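Local coordinates for protein 2'-5' RNA Ligase (Thermus thermophilus, PDB 1IUH) that belongs to the LigT-like group of the 2H superfamily, a family of two related alpha/beta halves named for its paired histidine signature motifs, at residues A[5-10]-A[40-45]; A[90-95]-A[128-133]; A[83-88]-A[134-139]. All coordinates share one frame; numbering follows the deposited sequence.

Overall arrangement
From the N terminus, strand 2-8 opens contact 1, and the chain runs through helix 11-21 and strand 30-32 before strand 39-47 closes it. Contact 1 is complete before the other two begin. Residues 83-88 then open contact 3 and residues 90-95 open contact 2; after helix 96-113, residues 128-133 close contact 2 and residues 134-139 close contact 3, so contact 2 is nested inside contact 3. Both zip strand 88-94 and its approach to strand 130-136, and they touch where Val88 meets Thr132. Contacts 1 and 2 meet through Leu40, which packs on Ala93, Pro129 and Ile131, joining two parts of the same antiparallel sheet.

Contact 1 (A[5-10]-A[40-45]); sequences YAVFLP and LTLLFL
Val7 and Leu42 meet through one methyl group each, CG2 of Val7 lying 3.9 Å from CD1 of Leu42 as the two branches pass at a slant. Tyr5 reaches the other way along the partner strand: its CD1 is 4.4 Å from CB of Leu43, and its CE1 is 4.2 Å from CD1 of Leu45. The ring takes that line because CG stands opposite the carbonyl carbon (chi1 -67°), and its hydroxyl is held by the backbone oxygen of Tyr56 in helix 53-66. Between these two apolar patches the antiparallel pairing is interrupted by a classic beta bulge, in which Leu42 and Leu43 together face Tyr5. Leu42, with psi at -27°, departs from extended geometry, and its N donates to Tyr5 O at 2.7 Å from above the carbonyl plane; Leu43 N adds a weak bond to that oxygen at 3.5 Å. Tyr5 N closes the bulge by bonding to Leu43 O at 2.9 Å; regular pairing resumes at Val7, whose N bonds to Leu40 O at 2.8 Å. Thr41 shares a face with Ala6, and its methyl CG2 approaches Tyr5 O to 3.4 Å. Its hydroxyl OG1 makes a weak hydrogen bond with NE2 of His39, and His39, Leu40 and Thr41 match the first His-x-Thr motif of the 2H family. On the face of Tyr5 and Val7, Leu43 packs against Leu105 of helix 96-113.

Contact 2 (A[90-95]-A[128-133]); sequences FAKAEA and KPHITL
Phe90 and His130 are brought face to face by two different first torsions. In Phe90, chi1 of 60° tucks CG between the backbone N and the carbonyl carbon; in His130, chi1 of -66° sets CG opposite the carbonyl carbon. The rings then form an offset stack, centroids 3.9 Å apart and planes only 6° from parallel. ND1 of His130 lies over the centre of the phenyl ring, while CE1 of Phe90 lies over the centre of the imidazole. Lys128 CB covers the opposite face of the imidazole near its rim. Lys92 comes in plane with the phenyl edge through its CG, which is 4.3 Å from CD2 of His130. His130 was modelled in two conformers; the stack describes one and may not hold for the other.

Beneath the stack the antiparallel ladder is regular through the reciprocal pair of Ala91 and Ile131, Ala91 N donating to Ile131 O at 2.8 Å and Ile131 N returning an equal bond to Ala91 O. It ends one-sided: Ala93 N reaches Pro129 O at 3.1 Å, but the proline nitrogen carries no hydrogen to answer Ala93 O. Phe90 with Thr132 and Lys92 with His130 are the non-hydrogen-bonded pairs, which places their side chains on one face. The other face is apolar: CB of Ala91 lies 4.3 Å from CD1 of Leu133, CB of Ala93 lies 4.4 Å from CD1 of Ile131, and Leu17 of helix 11-21 packs on Ala91, Ile131 and Leu133. His130, Ile131 and Thr132 match the second His-x-Thr motif of the 2H family. In this conformer carbon sandwiches the imidazole, Phe90 across the contact and CB of Lys128 from its own segment, an apolar packing that probably limits its tilt without locking it.

Contact 3 (A[83-88]-A[134-139]); sequences EGTPRV and ARRKAP
Arg135 runs alongside Val88 and ends beside Arg87. Its CB starts 4.0 Å from the carbonyl oxygen O of Arg87, and its CG passes 4.2 Å from CG2 of Val88. From CG to NE the chain is extended, and chi4 of -84° then turns the guanidinium so that one of its faces looks onto that same Val88 methyl. NH1 lies closest to it, 3.2 Å from CG2 of Val88, a tight approach that CZ shares less closely. At the rim of the group, NH1 also comes to 3.5 Å from NH2 of Arg87, and NH2 of Arg135 is 3.7 Å from that same atom.

The two guanidinium groups meet edge against edge, nearly coplanar with planes 26° apart. Both offer N-H groups, so no hydrogen bond joins them; both side chains are exposed, so solvent can probably surround the two positive groups.

The backbone supplies the firm link. Arg136 N donates almost straight to Arg87 O at 2.9 Å, the donor lying above the carbonyl plane. Beyond it, the guanidinium of Arg136 comes obliquely to the methyl of Thr85, but the placement of this arginine side chain is doubtful and the approach is to be read with caution. The other methyl of Val88, CG1, is 3.6 Å from Ala134 O, while Pro86 packs on Trp30 and Tyr79.

Val88 and Arg135 form a non-hydrogen-bonded antiparallel pair just where the loop after strand 70-80 becomes strand 88-94. There Arg87 and Val88 both face Phe80, the signature of a classic beta bulge, here at the end of a hairpin in the antiparallel sheet of this LigT-like fold.

Contact 1 (A[5-10]-A[40-45])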
loop_
_atom_site.group_PDB
_atom_site.type_symbol
_atom_site.label_atom_id
_atom_site.label_comp_id
_atom_site.label_asym_id
_atom_site.label_seq_id
_atom_site.Cartn_x
_atom_site.Cartn_y
_atom_site.Cartn_z
ATOM N N TYR A 5 2.622 -4.392 -5.416
ATOM C CA TYR A 5 3.628 -4.623 -4.375
ATOM C C TYR A 5 3.193 -3.805 -3.130
ATOM O O TYR A 5 2.733 -2.670 -3.225
ATOM C CB TYR A 5 5.067 -4.206 -4.789
ATOM C CG TYR A 5 5.693 -5.050 -5.900
ATOM C CD1 TYR A 5 5.655 -4.594 -7.222
ATOM C CD2 TYR A 5 6.367 -6.271 -5.633
ATOM C CE1 TYR A 5 6.273 -5.310 -8.260
ATOM C CE2 TYR A 5 7.000 -7.018 -6.690
ATOM C CZ TYR A 5 6.933 -6.498 -7.996
ATOM O OH TYR A 5 7.502 -7.073 -9.091
ATOM N N ALA A 6 3.356 -4.388 -1.956
ATOM C CA ALA A 6 2.934 -3.695 -0.774
ATOM C C ALA A 6 3.708 -4.118 0.457
ATOM O O ALA A 6 4.382 -5.143 0.468
ATOM C CB ALA A 6 1.390 -3.951 -0.541
ATOM N N VAL A 7 3.568 -3.318 1.505
ATOM C CA VAL A 7 4.177 -3.627 2.770
ATOM C C VAL A 7 3.024 -3.971 3.723
ATOM O O VAL A 7 2.087 -3.177 3.870
ATOM C CB VAL A 7 4.912 -2.422 3.342
ATOM C CG1 VAL A 7 5.194 -2.634 4.868
ATOM C CG2 VAL A 7 6.122 -2.203 2.608
ATOM N N PHE A 8 3.069 -5.141 4.341
ATOM C CA PHE A 8 2.074 -5.496 5.347
ATOM C C PHE A 8 2.650 -5.050 6.687
ATOM O O PHE A 8 3.858 -4.772 6.814
ATOM C CB PHE A 8 1.700 -6.979 5.292
ATOM C CG PHE A 8 0.760 -7.278 4.175
ATOM C CD1 PHE A 8 1.227 -7.826 2.976
ATOM C CD2 PHE A 8 -0.572 -6.871 4.271
ATOM C CE1 PHE A 8 0.396 -7.959 1.880
ATOM C CE2 PHE A 8 -1.418 -6.983 3.217
ATOM C CZ PHE A 8 -0.931 -7.539 1.983
ATOM N N LEU A 9 1.787 -4.977 7.680
ATOM C CA LEU A 9 2.150 -4.364 8.921
ATOM C C LEU A 9 2.150 -5.242 10.140
ATOM O O LEU A 9 1.437 -6.256 10.198
ATOM C CB LEU A 9 1.210 -3.160 9.097
ATOM C CG LEU A 9 1.112 -2.423 7.753
ATOM C CD1 LEU A 9 -0.198 -1.648 7.651
ATOM C CD2 LEU A 9 2.279 -1.503 7.556
ATOM N N PRO A 10 2.962 -4.867 11.148
ATOM C CA PRO A 10 3.011 -5.678 12.363
ATOM C C PRO A 10 1.873 -5.344 13.341
ATOM O O PRO A 10 1.192 -4.314 13.252
ATOM C CB PRO A 10 4.394 -5.373 12.913
ATOM C CG PRO A 10 4.541 -3.860 12.641
ATOM C CD PRO A 10 3.892 -3.713 11.236
ATOM N N LEU A 40 0.417 -0.754 2.987
ATOM C CA LEU A 40 0.914 0.420 2.237
ATOM C C LEU A 40 1.382 -0.096 0.883
ATOM O O LEU A 40 2.306 -0.925 0.815
ATOM C CB LEU A 40 2.111 1.069 2.950
ATOM C CG LEU A 40 2.651 2.362 2.347
ATOM C CD1 LEU A 40 3.207 3.344 3.465
ATOM C CD2 LEU A 40 3.757 1.967 1.352
ATOM N N THR A 41 0.767 0.372 -0.187
ATOM C CA THR A 41 1.163 -0.073 -1.531
ATOM C C THR A 41 2.415 0.611 -2.088
ATOM O O THR A 41 2.533 1.797 -2.046
ATOM C CB THR A 41 -0.002 0.138 -2.511
ATOM O OG1 THR A 41 -1.142 -0.624 -2.047
ATOM C CG2 THR A 41 0.398 -0.286 -3.923
ATOM N N LEU A 42 3.398 -0.128 -2.569
ATOM C CA LEU A 42 4.564 0.585 -3.104
ATOM C C LEU A 42 4.414 0.837 -4.598
ATOM O O LEU A 42 4.920 1.817 -5.130
ATOM C CB LEU A 42 5.825 -0.180 -2.836
ATOM C CG LEU A 42 6.008 -0.521 -1.373
ATOM C CD1 LEU A 42 6.745 -1.856 -1.264
ATOM C CD2 LEU A 42 6.774 0.593 -0.703
ATOM N N LEU A 43 3.668 -0.019 -5.260
ATOM C CA LEU A 43 3.462 0.109 -6.694
ATOM C C LEU A 43 2.312 -0.779 -7.142
ATOM O O LEU A 43 2.397 -1.974 -6.954
ATOM C CB LEU A 43 4.718 -0.315 -7.436
ATOM C CG LEU A 43 4.568 -0.294 -8.961
ATOM C CD1 LEU A 43 4.317 1.126 -9.352
ATOM C CD2 LEU A 43 5.880 -0.842 -9.686
ATOM N N PHE A 44 1.237 -0.190 -7.680
ATOM C CA PHE A 44 0.079 -0.944 -8.190
ATOM C C PHE A 44 0.352 -1.294 -9.680
ATOM O O PHE A 44 0.827 -0.458 -10.445
ATOM C CB PHE A 44 -1.164 -0.084 -8.003
ATOM C CG PHE A 44 -2.378 -0.627 -8.615
ATOM C CD1 PHE A 44 -2.987 -1.754 -8.093
ATOM C CD2 PHE A 44 -2.947 0.002 -9.727
ATOM C CE1 PHE A 44 -4.154 -2.262 -8.665
ATOM C CE2 PHE A 44 -4.124 -0.495 -10.308
ATOM C CZ PHE A 44 -4.727 -1.638 -9.769
ATOM N N LEU A 45 0.111 -2.538 -10.079
ATOM C CA LEU A 45 0.381 -2.952 -11.452
ATOM C C LEU A 45 -0.852 -3.108 -12.372
ATOM O O LEU A 45 -0.727 -3.140 -13.585
ATOM C CB LEU A 45 1.217 -4.255 -11.459
ATOM C CG LEU A 45 2.622 -4.261 -10.820
ATOM C CD1 LEU A 45 3.205 -5.667 -11.062
ATOM C CD2 LEU A 45 3.581 -3.192 -11.370
#

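Contact 2 (A[90-95]-A[128-133])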
loop_
_atom_site.group_PDB
_atom_site.type_symbol
_atom_site.label_atom_id
_atom_site.label_comp_id
_atom_site.label_asym_id
_atom_site.label_seq_id
_atom_site.Cartn_x
_atom_site.Cartn_y
_atom_site.Cartn_z
ATOM N N PHE A 90 -7.069 7.739 4.923
ATOM C CA PHE A 90 -5.808 7.030 5.088
ATOM C C PHE A 90 -4.873 7.596 6.111
ATOM O O PHE A 90 -4.959 8.736 6.520
ATOM C CB PHE A 90 -5.036 6.980 3.748
ATOM C CG PHE A 90 -4.696 8.368 3.183
ATOM C CD1 PHE A 90 -3.660 9.124 3.717
ATOM C CD2 PHE A 90 -5.506 8.962 2.212
ATOM C CE1 PHE A 90 -3.446 10.420 3.310
ATOM C CE2 PHE A 90 -5.290 10.286 1.800
ATOM C CZ PHE A 90 -4.283 11.001 2.334
ATOM N N ALA A 91 -3.920 6.773 6.494
ATOM C CA ALA A 91 -2.927 7.241 7.417
ATOM C C ALA A 91 -1.656 7.572 6.591
ATOM O O ALA A 91 -1.357 6.866 5.626
ATOM C CB ALA A 91 -2.639 6.153 8.439
ATOM N N LYS A 92 -0.925 8.635 6.961
ATOM C CA LYS A 92 0.338 8.965 6.293
ATOM C C LYS A 92 1.466 8.243 7.067
ATOM O O LYS A 92 1.507 8.229 8.298
ATOM C CB LYS A 92 0.611 10.499 6.228
ATOM C CG LYS A 92 -0.451 11.401 5.479
ATOM C CD LYS A 92 0.106 12.784 4.982
ATOM C CE LYS A 92 -0.737 14.074 5.408
ATOM N NZ LYS A 92 -1.836 14.632 4.494
ATOM N N ALA A 93 2.361 7.593 6.336
ATOM C CA ALA A 93 3.507 6.923 6.951
ATOM C C ALA A 93 4.670 7.573 6.228
ATOM O O ALA A 93 4.467 8.149 5.166
ATOM C CB ALA A 93 3.492 5.445 6.666
ATOM N N GLU A 94 5.873 7.499 6.779
ATOM C CA GLU A 94 7.015 8.113 6.106
ATOM C C GLU A 94 8.319 7.384 6.346
ATOM O O GLU A 94 8.512 6.775 7.400
ATOM C CB GLU A 94 7.162 9.571 6.545
ATOM C CG GLU A 94 7.923 9.768 7.827
ATOM C CD GLU A 94 7.908 11.227 8.284
ATOM O OE1 GLU A 94 8.209 12.103 7.424
ATOM O OE2 GLU A 94 7.596 11.479 9.493
ATOM N N ALA A 95 9.203 7.459 5.360
ATOM C CA ALA A 95 10.535 6.849 5.408
ATOM C C ALA A 95 11.098 6.793 4.010
ATOM O O ALA A 95 10.407 6.442 3.054
ATOM C CB ALA A 95 10.481 5.437 5.958
ATOM N N LYS A 128 2.989 8.463 -2.771
ATOM C CA LYS A 128 2.660 9.055 -1.490
ATOM C C LYS A 128 2.552 7.927 -0.446
ATOM O O LYS A 128 1.517 7.251 -0.388
ATOM C CB LYS A 128 1.298 9.707 -1.575
ATOM C CG LYS A 128 1.298 11.121 -1.215
ATOM C CD LYS A 128 1.138 11.944 -2.468
ATOM C CE LYS A 128 1.446 13.393 -2.165
ATOM N NZ LYS A 128 0.909 14.198 -3.275
ATOM N N PRO A 129 3.563 7.729 0.416
ATOM C CA PRO A 129 3.351 6.618 1.366
ATOM C C PRO A 129 2.094 6.789 2.271
ATOM O O PRO A 129 2.151 7.493 3.291
ATOM C CB PRO A 129 4.672 6.564 2.153
ATOM C CG PRO A 129 5.132 8.020 2.149
ATOM C CD PRO A 129 4.676 8.607 0.797
ATOM N N HIS A 130 0.990 6.140 1.863
ATOM C CA HIS A 130 -0.338 6.184 2.516
ATOM C C HIS A 130 -0.862 4.753 2.861
ATOM O O HIS A 130 -0.537 3.806 2.149
ATOM C CB HIS A 130 -1.362 6.852 1.549
ATOM C CG HIS A 130 -1.115 8.311 1.255
ATOM N ND1 HIS A 130 -1.911 9.034 0.389
ATOM C CD2 HIS A 130 -0.197 9.191 1.744
ATOM C CE1 HIS A 130 -1.498 10.292 0.359
ATOM N NE2 HIS A 130 -0.461 10.415 1.170
ATOM N N ILE A 131 -1.665 4.609 3.933
ATOM C CA ILE A 131 -2.271 3.322 4.332
ATOM C C ILE A 131 -3.758 3.571 4.511
ATOM O O ILE A 131 -4.203 4.208 5.471
ATOM C CB ILE A 131 -1.737 2.734 5.714
ATOM C CG1 ILE A 131 -0.299 2.212 5.565
ATOM C CG2 ILE A 131 -2.683 1.616 6.243
ATOM C CD1 ILE A 131 0.503 2.250 6.892
ATOM N N THR A 132 -4.536 3.061 3.573
ATOM C CA THR A 132 -5.976 3.246 3.645
ATOM C C THR A 132 -6.668 2.662 4.862
ATOM O O THR A 132 -6.471 1.520 5.193
ATOM C CB THR A 132 -6.583 2.711 2.387
ATOM O OG1 THR A 132 -5.848 3.296 1.318
ATOM C CG2 THR A 132 -7.994 3.143 2.230
ATOM N N LEU A 133 -7.513 3.486 5.478
ATOM C CA LEU A 133 -8.304 3.184 6.686
ATOM C C LEU A 133 -9.750 2.870 6.409
ATOM O O LEU A 133 -10.377 2.043 7.100
ATOM C CB LEU A 133 -8.286 4.392 7.611
ATOM C CG LEU A 133 -6.901 4.754 8.093
ATOM C CD1 LEU A 133 -6.949 6.113 8.648
ATOM C CD2 LEU A 133 -6.443 3.731 9.099
#

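Contact 3 (A[83-88]-A[134-139])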
loop_
_atom_site.group_PDB
_atom_site.type_symbol
_atom_site.label_atom_id
_atom_site.label_comp_id
_atom_site.label_asym_id
_atom_site.label_seq_id
_atom_site.Cartn_x
_atom_site.Cartn_y
_atom_site.Cartn_z
ATOM N N GLU A 83 -10.172 18.176 -0.692
ATOM C CA GLU A 83 -11.314 19.065 -0.470
ATOM C C GLU A 83 -12.521 18.477 -1.194
ATOM O O GLU A 83 -12.375 17.829 -2.227
ATOM C CB GLU A 83 -11.001 20.465 -0.977
ATOM C CG GLU A 83 -9.804 21.057 -0.244
ATOM C CD GLU A 83 -9.241 22.309 -0.911
ATOM O OE1 GLU A 83 -9.098 22.305 -2.160
ATOM O OE2 GLU A 83 -8.923 23.293 -0.187
ATOM N N GLY A 84 -13.712 18.663 -0.617
ATOM C CA GLY A 84 -14.926 18.112 -1.208
ATOM C C GLY A 84 -15.250 16.703 -0.709
ATOM O O GLY A 84 -14.596 16.208 0.221
ATOM N N THR A 85 -16.258 16.058 -1.299
ATOM C CA THR A 85 -16.605 14.707 -0.885
ATOM C C THR A 85 -15.316 13.871 -0.896
ATOM O O THR A 85 -14.632 13.814 -1.930
ATOM C CB THR A 85 -17.580 14.030 -1.869
ATOM O OG1 THR A 85 -18.634 14.928 -2.216
ATOM C CG2 THR A 85 -18.192 12.795 -1.240
ATOM N N PRO A 86 -14.975 13.193 0.237
ATOM C CA PRO A 86 -13.756 12.380 0.267
ATOM C C PRO A 86 -14.052 11.023 -0.393
ATOM O O PRO A 86 -15.200 10.622 -0.508
ATOM C CB PRO A 86 -13.468 12.266 1.753
ATOM C CG PRO A 86 -14.833 12.036 2.306
ATOM C CD PRO A 86 -15.757 12.971 1.471
ATOM N N ARG A 87 -13.010 10.365 -0.889
ATOM C CA ARG A 87 -13.108 9.053 -1.518
ATOM C C ARG A 87 -12.490 8.092 -0.503
ATOM O O ARG A 87 -13.021 7.012 -0.241
ATOM C CB ARG A 87 -12.265 9.043 -2.797
ATOM C CG ARG A 87 -12.311 7.768 -3.710
ATOM C CD ARG A 87 -11.065 7.746 -4.779
ATOM N NE ARG A 87 -10.186 6.541 -4.676
ATOM C CZ ARG A 87 -9.024 6.340 -5.312
ATOM N NH1 ARG A 87 -8.534 7.261 -6.122
ATOM N NH2 ARG A 87 -8.366 5.198 -5.160
ATOM N N VAL A 88 -11.411 8.531 0.132
ATOM C CA VAL A 88 -10.674 7.670 1.025
ATOM C C VAL A 88 -10.149 8.266 2.304
ATOM O O VAL A 88 -9.802 9.429 2.371
ATOM C CB VAL A 88 -9.445 7.067 0.248
ATOM C CG1 VAL A 88 -8.652 6.108 1.120
ATOM C CG2 VAL A 88 -9.924 6.309 -0.925
ATOM N N ALA A 134 -10.290 3.560 5.418
ATOM C CA ALA A 134 -11.660 3.345 5.038
ATOM C C ALA A 134 -11.957 4.029 3.735
ATOM O O ALA A 134 -11.267 4.949 3.339
ATOM C CB ALA A 134 -12.605 3.867 6.159
ATOM N N ARG A 135 -13.008 3.574 3.071
ATOM C CA ARG A 135 -13.418 4.161 1.785
ATOM C C ARG A 135 -14.904 4.605 1.862
ATOM O O ARG A 135 -15.764 3.937 2.474
ATOM C CB ARG A 135 -13.182 3.158 0.627
ATOM C CG ARG A 135 -11.718 2.763 0.420
ATOM C CD ARG A 135 -11.395 1.745 -0.774
ATOM N NE ARG A 135 -9.963 1.851 -1.191
ATOM C CZ ARG A 135 -9.466 2.762 -2.066
ATOM N NH1 ARG A 135 -10.273 3.667 -2.672
ATOM N NH2 ARG A 135 -8.138 2.811 -2.300
ATOM N N ARG A 136 -15.169 5.754 1.247
ATOM C CA ARG A 136 -16.485 6.349 1.248
ATOM C C ARG A 136 -17.454 5.762 0.227
ATOM O O ARG A 136 -17.438 6.105 -0.954
ATOM C CB ARG A 136 -16.287 7.881 1.120
ATOM C CG ARG A 136 -17.145 8.646 0.170
ATOM C CD ARG A 136 -18.584 8.488 0.459
ATOM N NE ARG A 136 -19.347 9.719 0.256
ATOM C CZ ARG A 136 -20.292 9.868 -0.657
ATOM N NH1 ARG A 136 -20.606 8.855 -1.482
ATOM N NH2 ARG A 136 -20.941 11.039 -0.720
ATOM N N LYS A 137 -18.275 4.834 0.699
ATOM C CA LYS A 137 -19.276 4.171 -0.101
ATOM C C LYS A 137 -20.583 4.973 -0.082
ATOM O O LYS A 137 -21.453 4.783 -0.920
ATOM C CB LYS A 137 -19.531 2.788 0.436
ATOM C CG LYS A 137 -18.666 1.642 -0.185
ATOM C CD LYS A 137 -19.269 0.220 0.241
ATOM C CE LYS A 137 -18.831 -0.982 -0.632
ATOM N NZ LYS A 137 -18.288 -2.171 0.180
ATOM N N ALA A 138 -20.736 5.909 0.846
ATOM C CA ALA A 138 -21.970 6.662 0.872
ATOM C C ALA A 138 -21.771 7.953 1.632
ATOM O O ALA A 138 -20.709 8.213 2.129
ATOM C CB ALA A 138 -23.077 5.807 1.472
ATOM N N PRO A 139 -22.797 8.798 1.739
ATOM C CA PRO A 139 -22.423 10.003 2.498
ATOM C C PRO A 139 -21.875 9.766 3.935
ATOM O O PRO A 139 -22.477 9.081 4.764
ATOM C CB PRO A 139 -23.719 10.831 2.477
ATOM C CG PRO A 139 -24.470 10.313 1.226
ATOM C CD PRO A 139 -24.196 8.841 1.258
#